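Local structure of glucose-inhibited division protein A-related protein, probable oxidoreductase (Thermus thermophilus, 2CUL) at residues Y4-V9 with F20-K25; E57-P62 with K75-G80; T92-E97 with V102-W107; D148-L153 with R179-H184. The protein binds flavin-adenine dinucleotide in a Rossmann-type fold and is probably an oxidoreductase related to the GidA family. All blocks are in the same frame, centred on the assembly; numbering follows the deposited sequence.

Interaction 1. Residues Y4-V9 with F20-K25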
# COMPACT_ATOMS: atom_id res chain seq x y z
N TYR A 4 6.54 13.05 -10.25
CA TYR A 4 6.43 11.61 -10.09
C TYR A 4 5.56 11.04 -11.21
O TYR A 4 4.44 11.51 -11.43
CB TYR A 4 5.77 11.23 -8.75
CG TYR A 4 6.44 11.77 -7.51
CD1 TYR A 4 7.81 11.61 -7.29
CD2 TYR A 4 5.68 12.41 -6.53
CE1 TYR A 4 8.41 12.08 -6.11
CE2 TYR A 4 6.27 12.88 -5.36
CZ TYR A 4 7.63 12.71 -5.16
OH TYR A 4 8.19 13.18 -3.99
N GLN A 5 6.08 10.05 -11.92
CA GLN A 5 5.32 9.42 -12.98
C GLN A 5 4.27 8.54 -12.33
O GLN A 5 3.17 8.35 -12.86
CB GLN A 5 6.24 8.58 -13.86
CG GLN A 5 7.16 9.42 -14.72
CD GLN A 5 8.15 8.59 -15.50
OE1 GLN A 5 9.10 8.05 -14.93
NE2 GLN A 5 7.93 8.47 -16.80
N VAL A 6 4.61 7.99 -11.16
CA VAL A 6 3.70 7.15 -10.40
C VAL A 6 3.81 7.51 -8.93
O VAL A 6 4.90 7.52 -8.36
CB VAL A 6 4.03 5.64 -10.57
CG1 VAL A 6 3.02 4.80 -9.81
CG2 VAL A 6 4.03 5.25 -12.04
N LEU A 7 2.67 7.82 -8.31
CA LEU A 7 2.61 8.15 -6.89
C LEU A 7 1.91 6.98 -6.22
O LEU A 7 0.77 6.65 -6.57
CB LEU A 7 1.81 9.43 -6.65
CG LEU A 7 1.50 9.75 -5.18
CD1 LEU A 7 2.79 10.09 -4.44
CD2 LEU A 7 0.53 10.93 -5.12
N ILE A 8 2.58 6.35 -5.26
CA ILE A 8 2.03 5.20 -4.56
C ILE A 8 1.75 5.56 -3.10
O ILE A 8 2.63 6.06 -2.41
CB ILE A 8 3.02 4.02 -4.58
CG1 ILE A 8 3.37 3.66 -6.03
CG2 ILE A 8 2.41 2.81 -3.86
CD1 ILE A 8 4.54 2.70 -6.14
N VAL A 9 0.52 5.30 -2.66
CA VAL A 9 0.12 5.57 -1.29
C VAL A 9 0.15 4.26 -0.50
O VAL A 9 -0.70 3.38 -0.68
CB VAL A 9 -1.31 6.16 -1.23
CG1 VAL A 9 -1.72 6.42 0.22
CG2 VAL A 9 -1.36 7.46 -2.03
N PHE A 20 9.54 -0.76 -5.99
CA PHE A 20 10.81 -1.42 -6.25
C PHE A 20 11.06 -1.72 -7.72
O PHE A 20 12.09 -1.32 -8.27
CB PHE A 20 10.90 -2.72 -5.45
CG PHE A 20 12.16 -3.50 -5.68
CD1 PHE A 20 13.35 -3.12 -5.07
CD2 PHE A 20 12.16 -4.60 -6.54
CE1 PHE A 20 14.53 -3.83 -5.31
CE2 PHE A 20 13.34 -5.31 -6.78
CZ PHE A 20 14.52 -4.92 -6.17
N TRP A 21 10.13 -2.42 -8.36
CA TRP A 21 10.30 -2.77 -9.76
C TRP A 21 10.22 -1.58 -10.71
O TRP A 21 10.90 -1.56 -11.74
CB TRP A 21 9.29 -3.84 -10.18
CG TRP A 21 9.55 -5.15 -9.50
CD1 TRP A 21 8.95 -5.61 -8.36
CD2 TRP A 21 10.53 -6.12 -9.86
NE1 TRP A 21 9.51 -6.82 -7.99
CE2 TRP A 21 10.48 -7.15 -8.90
CE3 TRP A 21 11.45 -6.23 -10.91
CZ2 TRP A 21 11.31 -8.27 -8.95
CZ3 TRP A 21 12.29 -7.35 -10.96
CH2 TRP A 21 12.21 -8.35 -9.99
N LEU A 22 9.41 -0.59 -10.37
CA LEU A 22 9.30 0.59 -11.22
C LEU A 22 10.63 1.33 -11.17
O LEU A 22 11.15 1.74 -12.21
CB LEU A 22 8.19 1.51 -10.73
CG LEU A 22 6.75 1.05 -11.00
CD1 LEU A 22 5.77 2.02 -10.35
CD2 LEU A 22 6.51 0.98 -12.50
N ALA A 23 11.18 1.47 -9.97
CA ALA A 23 12.44 2.17 -9.79
C ALA A 23 13.60 1.46 -10.49
O ALA A 23 14.51 2.11 -11.01
CB ALA A 23 12.74 2.33 -8.31
N GLN A 24 13.56 0.13 -10.51
CA GLN A 24 14.59 -0.65 -11.17
C GLN A 24 14.65 -0.29 -12.65
O GLN A 24 15.70 -0.39 -13.28
CB GLN A 24 14.31 -2.15 -11.03
CG GLN A 24 14.43 -2.69 -9.62
CD GLN A 24 15.85 -2.62 -9.09
OE1 GLN A 24 16.77 -3.19 -9.67
NE2 GLN A 24 16.03 -1.91 -7.98
N LYS A 25 13.51 0.13 -13.19
CA LYS A 25 13.41 0.50 -14.60
C LYS A 25 13.54 2.00 -14.86
O LYS A 25 13.31 2.47 -15.97
CB LYS A 25 12.08 -0.00 -15.18
CG LYS A 25 11.99 -1.52 -15.26
CD LYS A 25 13.02 -2.08 -16.23
CE LYS A 25 13.00 -3.60 -16.26
NZ LYS A 25 13.40 -4.20 -14.95
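In the first beta-alpha-beta unit of the Rossmann-type fold, Leu22 near the end of helix 13-24 packs on Val6 and Ile8 of strand 6-9. A single methyl group of the helix does the touching. Leu22 CD1 lies 3.9 Å from Val6 CG1, and Val6 CB and CG2 stand almost as near, which seats the methyl over the branch point of the valine instead of against one prong. The two side chains cross at about a right angle. Leu22 has CG anti to its carbonyl carbon (chi1 -74°), and the extended second torsion then carries CD1 out from the helix toward the strand. Two residues on, on the same face of the strand, Ile8 adds a looser touch, its CD1 being 4.4 Å from Leu22 CD1. No hydrogen bond links the two segments, and all three residues are buried. The surrounding packing is equally apolar: Val6 also meets Leu227 and Leu22 meets Leu228, both of helix 213-230, while Val29 of the next strand touches both Ile8 and Leu22. Ile8 also touches residues of what is probably a glycine-rich turn, and Val9, next in the strand, touches the FAD. The strand, turn and helix, closed by this packing, are consistent with the dinucleotide-binding beta-alpha-beta unit of a Rossmann-type fold.

Interaction 2. Residues E57-P62 with K75-G80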
# COMPACT_ATOMS: atom_id res chain seq x y z
N GLU A 57 11.93 -10.95 -1.03
CA GLU A 57 13.00 -11.94 -0.92
C GLU A 57 14.29 -11.31 -0.42
O GLU A 57 14.98 -11.86 0.44
CB GLU A 57 13.24 -12.62 -2.27
CG GLU A 57 14.38 -13.63 -2.26
CD GLU A 57 14.50 -14.40 -3.56
OE1 GLU A 57 14.69 -13.77 -4.62
OE2 GLU A 57 14.41 -15.64 -3.52
N ARG A 58 14.63 -10.15 -0.97
CA ARG A 58 15.85 -9.45 -0.59
C ARG A 58 15.86 -9.00 0.87
O ARG A 58 16.90 -8.98 1.51
CB ARG A 58 16.06 -8.24 -1.51
CG ARG A 58 16.19 -8.62 -2.98
CD ARG A 58 15.97 -7.42 -3.89
NE ARG A 58 15.85 -7.82 -5.29
CZ ARG A 58 16.86 -7.90 -6.15
NH1 ARG A 58 18.09 -7.59 -5.76
NH2 ARG A 58 16.64 -8.28 -7.40
N ALA A 59 14.68 -8.65 1.39
CA ALA A 59 14.58 -8.18 2.77
C ALA A 59 14.65 -9.30 3.81
O ALA A 59 14.94 -9.05 4.98
CB ALA A 59 13.27 -7.40 2.95
N TYR A 60 14.38 -10.53 3.38
CA TYR A 60 14.40 -11.68 4.28
C TYR A 60 15.80 -12.04 4.79
O TYR A 60 16.78 -11.94 4.06
CB TYR A 60 13.81 -12.89 3.55
CG TYR A 60 13.85 -14.18 4.33
CD1 TYR A 60 13.02 -14.39 5.42
CD2 TYR A 60 14.71 -15.22 3.94
CE1 TYR A 60 13.03 -15.61 6.11
CE2 TYR A 60 14.73 -16.43 4.62
CZ TYR A 60 13.88 -16.62 5.70
OH TYR A 60 13.89 -17.82 6.37
N ASP A 61 15.86 -12.47 6.04
CA ASP A 61 17.11 -12.91 6.67
C ASP A 61 16.77 -14.20 7.40
O ASP A 61 16.05 -14.19 8.40
CB ASP A 61 17.62 -11.87 7.68
CG ASP A 61 18.96 -12.25 8.29
OD1 ASP A 61 19.32 -13.45 8.25
OD2 ASP A 61 19.65 -11.36 8.82
N PRO A 62 17.27 -15.34 6.90
CA PRO A 62 16.97 -16.63 7.54
C PRO A 62 17.49 -16.76 8.97
O PRO A 62 17.10 -17.68 9.70
CB PRO A 62 17.62 -17.63 6.59
CG PRO A 62 18.79 -16.89 6.07
CD PRO A 62 18.22 -15.51 5.79
N LYS A 75 13.08 -1.19 4.50
CA LYS A 75 13.10 0.27 4.37
C LYS A 75 14.43 0.73 3.79
O LYS A 75 14.46 1.55 2.87
CB LYS A 75 12.88 0.91 5.75
CG LYS A 75 12.89 2.44 5.77
CD LYS A 75 12.42 2.94 7.13
CE LYS A 75 12.57 4.44 7.28
NZ LYS A 75 14.00 4.84 7.40
N TYR A 76 15.53 0.19 4.31
CA TYR A 76 16.86 0.57 3.83
C TYR A 76 17.06 0.23 2.36
O TYR A 76 17.69 0.99 1.61
CB TYR A 76 17.93 -0.11 4.69
CG TYR A 76 19.32 0.42 4.44
CD1 TYR A 76 19.65 1.73 4.79
CD2 TYR A 76 20.29 -0.37 3.84
CE1 TYR A 76 20.92 2.24 4.55
CE2 TYR A 76 21.57 0.14 3.59
CZ TYR A 76 21.88 1.44 3.95
OH TYR A 76 23.14 1.94 3.70
N LEU A 77 16.53 -0.92 1.94
CA LEU A 77 16.65 -1.33 0.54
C LEU A 77 15.93 -0.32 -0.36
O LEU A 77 16.45 0.05 -1.42
CB LEU A 77 16.07 -2.73 0.35
CG LEU A 77 16.94 -3.89 0.84
CD1 LEU A 77 16.15 -5.18 0.87
CD2 LEU A 77 18.15 -4.02 -0.08
N LEU A 78 14.75 0.12 0.05
CA LEU A 78 13.98 1.09 -0.73
C LEU A 78 14.72 2.42 -0.82
O LEU A 78 14.69 3.09 -1.86
CB LEU A 78 12.61 1.34 -0.09
CG LEU A 78 11.59 0.20 -0.19
CD1 LEU A 78 10.44 0.46 0.76
CD2 LEU A 78 11.10 0.10 -1.63
N GLU A 79 15.38 2.80 0.26
CA GLU A 79 16.10 4.07 0.30
C GLU A 79 17.33 4.08 -0.60
O GLU A 79 17.90 5.13 -0.86
CB GLU A 79 16.48 4.39 1.75
CG GLU A 79 15.25 4.50 2.65
CD GLU A 79 15.58 4.61 4.12
OE1 GLU A 79 16.61 4.04 4.55
OE2 GLU A 79 14.80 5.24 4.86
N GLY A 80 17.71 2.91 -1.10
CA GLY A 80 18.87 2.81 -1.97
C GLY A 80 18.55 2.93 -3.45
O GLY A 80 19.46 2.95 -4.29
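Leu77 of helix 67-79 rests against Arg58 and Ala59 at the end of helix 55-59, a packing of two consecutive helices near the protein surface. The apolar part depends on one methyl group, Leu77 CD1, which meets the backbone of the shorter helix as closely as its side chains. It sits 3.8 Å from Arg58 C and equally near Ala59 N, so that it presses on the peptide link between the two residues. The flanking beta carbons complete the seat, Arg58 CB at 3.9 Å and Ala59 CB at 4.2 Å from Leu77 CD1. With CG anti to the carbonyl carbon (chi1 -77°) and the chain extended beyond it, Leu77 presents this methyl squarely to the other helix; the Leu77 side chain also touches Leu55 one turn earlier.

The polar groups work around this spot and not across it. Of the Arg58 side chain, it is CB that meets Leu77; beyond CG the chain runs out extended and departs from Leu77, its NE donating to Gly53 O while the side chain lies against Phe20 of helix 13-24. Ala59 O receives a hydrogen bond from NE of Arg73, a second tie between the two helices. Within helix 67-79, Lys75 and Glu79 form a salt bridge one turn apart on the outer side, where Lys75 NZ meets Glu79 OE2 at 2.7 Å, on the syn side of the carboxylate and 25° out of its plane.

Interaction 3. Residues T92-E97 with V102-W107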
# COMPACT_ATOMS: atom_id res chain seq x y z
N THR A 92 -5.36 11.88 2.87
CA THR A 92 -6.68 12.11 3.44
C THR A 92 -7.78 12.19 2.39
O THR A 92 -8.96 12.24 2.72
CB THR A 92 -6.70 13.41 4.26
OG1 THR A 92 -6.25 14.50 3.44
CG2 THR A 92 -5.81 13.29 5.49
N GLY A 93 -7.39 12.21 1.12
CA GLY A 93 -8.38 12.30 0.06
C GLY A 93 -7.75 12.32 -1.31
O GLY A 93 -6.53 12.44 -1.44
N LEU A 94 -8.58 12.22 -2.34
CA LEU A 94 -8.07 12.22 -3.71
C LEU A 94 -8.07 13.62 -4.32
O LEU A 94 -9.05 14.36 -4.19
CB LEU A 94 -8.93 11.30 -4.59
CG LEU A 94 -9.08 9.84 -4.14
CD1 LEU A 94 -9.87 9.08 -5.20
CD2 LEU A 94 -7.70 9.21 -3.96
N LEU A 95 -6.97 13.99 -4.96
CA LEU A 95 -6.90 15.29 -5.63
C LEU A 95 -7.51 15.03 -7.00
O LEU A 95 -7.03 14.17 -7.75
CB LEU A 95 -5.45 15.75 -5.81
CG LEU A 95 -4.71 16.28 -4.59
CD1 LEU A 95 -3.29 16.67 -5.01
CD2 LEU A 95 -5.44 17.48 -4.01
N LEU A 96 -8.56 15.77 -7.34
CA LEU A 96 -9.23 15.57 -8.62
C LEU A 96 -9.25 16.78 -9.54
O LEU A 96 -9.32 17.92 -9.09
CB LEU A 96 -10.68 15.14 -8.39
CG LEU A 96 -10.98 13.95 -7.48
CD1 LEU A 96 -12.49 13.75 -7.40
CD2 LEU A 96 -10.30 12.70 -8.02
N GLU A 97 -9.18 16.50 -10.83
CA GLU A 97 -9.29 17.52 -11.87
C GLU A 97 -10.37 16.86 -12.71
O GLU A 97 -10.10 16.01 -13.56
CB GLU A 97 -7.98 17.68 -12.65
CG GLU A 97 -6.82 18.12 -11.77
CD GLU A 97 -5.61 18.60 -12.55
OE1 GLU A 97 -5.38 18.11 -13.67
OE2 GLU A 97 -4.88 19.47 -12.03
N VAL A 102 -5.26 13.17 -9.79
CA VAL A 102 -3.94 13.69 -10.10
C VAL A 102 -3.00 13.64 -8.89
O VAL A 102 -1.83 14.04 -8.99
CB VAL A 102 -4.02 15.15 -10.59
CG1 VAL A 102 -4.78 15.21 -11.90
CG2 VAL A 102 -4.70 16.01 -9.53
N GLY A 103 -3.50 13.16 -7.77
CA GLY A 103 -2.67 13.07 -6.57
C GLY A 103 -3.54 12.88 -5.35
O GLY A 103 -4.69 12.46 -5.45
N VAL A 104 -2.99 13.18 -4.17
CA VAL A 104 -3.76 13.05 -2.95
C VAL A 104 -3.53 14.23 -2.03
O VAL A 104 -2.49 14.87 -2.08
CB VAL A 104 -3.41 11.77 -2.14
CG1 VAL A 104 -3.76 10.52 -2.93
CG2 VAL A 104 -1.93 11.78 -1.76
N ARG A 105 -4.54 14.52 -1.21
CA ARG A 105 -4.42 15.58 -0.23
C ARG A 105 -3.79 14.88 0.97
O ARG A 105 -3.92 13.66 1.11
CB ARG A 105 -5.80 16.11 0.18
CG ARG A 105 -6.53 16.86 -0.92
CD ARG A 105 -7.68 17.68 -0.34
NE ARG A 105 -8.70 16.85 0.30
CZ ARG A 105 -9.44 15.95 -0.33
NH1 ARG A 105 -9.27 15.74 -1.63
NH2 ARG A 105 -10.37 15.27 0.33
N THR A 106 -3.08 15.62 1.81
CA THR A 106 -2.48 15.02 2.99
C THR A 106 -2.91 15.79 4.23
O THR A 106 -3.21 16.98 4.17
CB THR A 106 -0.93 14.99 2.93
OG1 THR A 106 -0.41 16.32 3.05
CG2 THR A 106 -0.47 14.38 1.61
N TRP A 107 -2.95 15.09 5.36
CA TRP A 107 -3.37 15.69 6.61
C TRP A 107 -2.46 16.85 7.01
O TRP A 107 -2.93 17.88 7.50
CB TRP A 107 -3.35 14.65 7.73
CG TRP A 107 -4.15 15.07 8.92
CD1 TRP A 107 -5.50 14.91 9.10
CD2 TRP A 107 -3.67 15.78 10.06
NE1 TRP A 107 -5.88 15.47 10.29
CE2 TRP A 107 -4.78 16.01 10.90
CE3 TRP A 107 -2.41 16.25 10.46
CZ2 TRP A 107 -4.67 16.69 12.12
CZ3 TRP A 107 -2.30 16.92 11.67
CH2 TRP A 107 -3.43 17.14 12.49
O HOH W 1 -6.53 16.74 5.19
O HOH W 2 -10.41 14.92 2.96
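Arg105 NH2, poised beside Thr92 and Gly93, is gripped from two directions: it donates to water 2 at 2.7 Å, and it forms a salt bridge with Asp152 OD1 of helix 148-155. The same water donates to Thr92 O, tying the guanidinium to the facing strand. A bend at chi3 (-62°) folds the arginine across the facing strand, so that Gly93 CA lies over one guanidinium face while Leu94 O stands at the edge, 2.9 Å from Arg105 NH1. A leucine in place of Arg105 would probably leave Asp152 without its positive mate and water 2 without the N-H it accepts.

The backbones pair antiparallel. Thr92 N donates to Arg105 O and Arg105 N to Gly93 O, both at 2.9 Å; farther along, Leu95 N reaches Gly103 O at 2.8 Å. Leu95 O takes its bond from Val102 N and not Gly103 N, so Val102 and Gly103 together face Leu95, as in a beta bulge. Gly103 adopts backbone angles that call for glycine, and Gly93 leaves room where a beta carbon would run into the arginine.

Side chains add packing to this frame. Leu95 CD2 lies tightly against Arg105 CG, 3.3 Å away, the two chains crossing at a slant. Glu97 lays its CG and carboxylate over the methyls of Val102, and Thr92 CG2 meets the ring of Trp107 at its edge. Such irregular pairing, with glycines at the kinks, is consistent with a bulged beta hairpin, here the pair of strands 84-97 and 100-106 in the mixed sheet, next to edge strand 112-113.

Interaction 4. Residues D148-L153 with R179-H184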
# COMPACT_ATOMS: atom_id res chain seq x y z
N ASP A 148 -9.89 9.76 7.41
CA ASP A 148 -10.09 10.64 6.26
C ASP A 148 -10.17 10.03 4.87
O ASP A 148 -11.10 10.32 4.13
CB ASP A 148 -9.01 11.72 6.26
CG ASP A 148 -8.89 12.40 7.60
OD1 ASP A 148 -9.34 13.56 7.73
OD2 ASP A 148 -8.34 11.78 8.53
N LEU A 149 -9.21 9.19 4.51
CA LEU A 149 -9.22 8.61 3.17
C LEU A 149 -10.47 7.79 2.89
O LEU A 149 -11.09 7.94 1.84
CB LEU A 149 -7.96 7.77 2.93
CG LEU A 149 -7.80 7.19 1.53
CD1 LEU A 149 -7.85 8.29 0.47
CD2 LEU A 149 -6.47 6.44 1.45
N LEU A 150 -10.85 6.92 3.82
CA LEU A 150 -12.05 6.12 3.62
C LEU A 150 -13.27 7.03 3.46
O LEU A 150 -14.13 6.79 2.61
CB LEU A 150 -12.28 5.17 4.79
CG LEU A 150 -13.62 4.42 4.74
CD1 LEU A 150 -13.69 3.55 3.49
CD2 LEU A 150 -13.79 3.57 5.99
N GLU A 151 -13.35 8.06 4.30
CA GLU A 151 -14.47 8.99 4.25
C GLU A 151 -14.53 9.66 2.88
O GLU A 151 -15.61 9.79 2.30
CB GLU A 151 -14.34 10.05 5.34
CG GLU A 151 -15.45 11.10 5.36
CD GLU A 151 -16.84 10.48 5.39
OE1 GLU A 151 -17.25 9.38 5.93
OE2 GLU A 151 -17.71 11.43 5.18
N ASP A 152 -13.38 10.06 2.36
CA ASP A 152 -13.36 10.72 1.06
C ASP A 152 -13.78 9.75 -0.04
O ASP A 152 -14.59 10.10 -0.90
CB ASP A 152 -11.96 11.27 0.75
CG ASP A 152 -11.98 12.28 -0.38
OD1 ASP A 152 -12.67 13.31 -0.23
OD2 ASP A 152 -11.32 12.05 -1.42
N LEU A 153 -13.23 8.54 -0.02
CA LEU A 153 -13.58 7.55 -1.02
C LEU A 153 -15.08 7.23 -0.96
O LEU A 153 -15.74 7.10 -1.99
CB LEU A 153 -12.76 6.27 -0.81
CG LEU A 153 -11.25 6.42 -1.04
CD1 LEU A 153 -10.54 5.17 -0.54
CD2 LEU A 153 -10.97 6.65 -2.52
N ARG A 179 -10.58 -6.07 11.38
CA ARG A 179 -11.64 -6.03 10.39
C ARG A 179 -11.38 -4.76 9.60
O ARG A 179 -11.10 -3.70 10.16
CB ARG A 179 -13.02 -5.98 11.06
CG ARG A 179 -13.40 -7.30 11.71
CD ARG A 179 -14.86 -7.30 12.14
NE ARG A 179 -15.25 -8.59 12.71
CZ ARG A 179 -16.48 -8.88 13.14
NH1 ARG A 179 -17.43 -7.96 13.07
NH2 ARG A 179 -16.74 -10.07 13.64
N TYR A 180 -11.44 -4.88 8.28
CA TYR A 180 -11.16 -3.73 7.43
C TYR A 180 -12.03 -3.76 6.19
O TYR A 180 -12.77 -4.71 5.95
CB TYR A 180 -9.68 -3.75 7.02
CG TYR A 180 -9.29 -4.95 6.18
CD1 TYR A 180 -9.29 -4.87 4.78
CD2 TYR A 180 -8.97 -6.17 6.77
CE1 TYR A 180 -8.98 -5.98 4.00
CE2 TYR A 180 -8.66 -7.29 5.98
CZ TYR A 180 -8.67 -7.18 4.60
OH TYR A 180 -8.38 -8.28 3.82
N LEU A 181 -11.94 -2.69 5.41
CA LEU A 181 -12.72 -2.58 4.19
C LEU A 181 -11.83 -2.63 2.96
O LEU A 181 -10.78 -1.98 2.91
CB LEU A 181 -13.51 -1.27 4.18
CG LEU A 181 -14.55 -1.09 5.27
CD1 LEU A 181 -15.27 0.24 5.06
CD2 LEU A 181 -15.55 -2.24 5.24
N ALA A 182 -12.26 -3.41 1.97
CA ALA A 182 -11.53 -3.52 0.71
C ALA A 182 -12.47 -3.02 -0.38
O ALA A 182 -13.69 -3.12 -0.25
CB ALA A 182 -11.16 -4.98 0.44
N PHE A 183 -11.90 -2.46 -1.44
CA PHE A 183 -12.71 -1.98 -2.55
C PHE A 183 -13.53 -3.14 -3.08
O PHE A 183 -13.02 -4.26 -3.23
CB PHE A 183 -11.83 -1.44 -3.67
CG PHE A 183 -11.24 -0.09 -3.40
CD1 PHE A 183 -12.02 1.05 -3.52
CD2 PHE A 183 -9.90 0.04 -3.03
CE1 PHE A 183 -11.48 2.31 -3.28
CE2 PHE A 183 -9.35 1.30 -2.78
CZ PHE A 183 -10.14 2.44 -2.91
N HIS A 184 -14.80 -2.89 -3.37
CA HIS A 184 -15.67 -3.93 -3.91
C HIS A 184 -15.05 -4.38 -5.24
O HIS A 184 -14.53 -3.57 -6.00
CB HIS A 184 -17.07 -3.35 -4.14
CG HIS A 184 -18.09 -4.37 -4.54
ND1 HIS A 184 -18.11 -4.96 -5.78
CD2 HIS A 184 -19.11 -4.93 -3.84
CE1 HIS A 184 -19.11 -5.82 -5.84
NE2 HIS A 184 -19.72 -5.83 -4.67
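Leu150 and Leu153, one turn apart on helix 148-155, face Leu181 and Phe183 of strand 176-183 in two separate apolar pairs. The leucines reach the strand by different conformations. Leu150 has CG anti to its backbone N (chi1 172°), which swings both methyls toward the strand from a beta carbon that is not itself aimed there. Its CD2 comes within 3.8 Å of Leu181 CD1, and its CD1 within 4.0 Å of the same atom, so that the one methyl of Leu181 lies against the forked end of Leu150. Leu153 is turned the other way, with CG anti to the carbonyl carbon (chi1 -66°), and its extended second torsion sends CD1 straight out to Phe183. That methyl lies 3.6 Å from Phe183 CZ and 4.1 Å from CE1, approaching the far end of the ring obliquely. In Phe183, CG anti to the carbonyl carbon (chi1 -76°) brings the ring round toward the helix from a beta carbon not aimed there. In both pairs the side chains cross at about a right angle. Phe160 of strand 160-167 touches Leu153 and also meets the Phe183 ring, making a three-residue cluster, while Leu149 and Tyr180, on these same two elements, touch the FAD. No hydrogen bond spans the gap: between these two segments the contact is made by methyls and a ring, consistent with largely hydrophobic cohesion without directional bonds.

In the fold
Interaction 1 is fully buried between the mixed sheet and a helix; interactions 2, 3 and 4 are only partly buried, the centres of interactions 2 and 3 lying about 17 and 16 Å from the chain centre. Interactions 1 and 3 reach the same sheet and touch, Val9 and Leu7 meeting Val104 and Gly103, but only the hairpin of interaction 3 is built from hydrogen bonds. Interactions 1, 2 and 4 rely on aliphatic or aromatic contacts across helix-strand or helix-helix faces. A probable hydrogen bond from Leu94 N to Asp152 OD2 adds to the charge pairing that couples 3 to 4, whereas packing joins 1 to 2. Interactions 2 and 4 lie on opposite sides of the chain's centre, about 29 Å apart between centres.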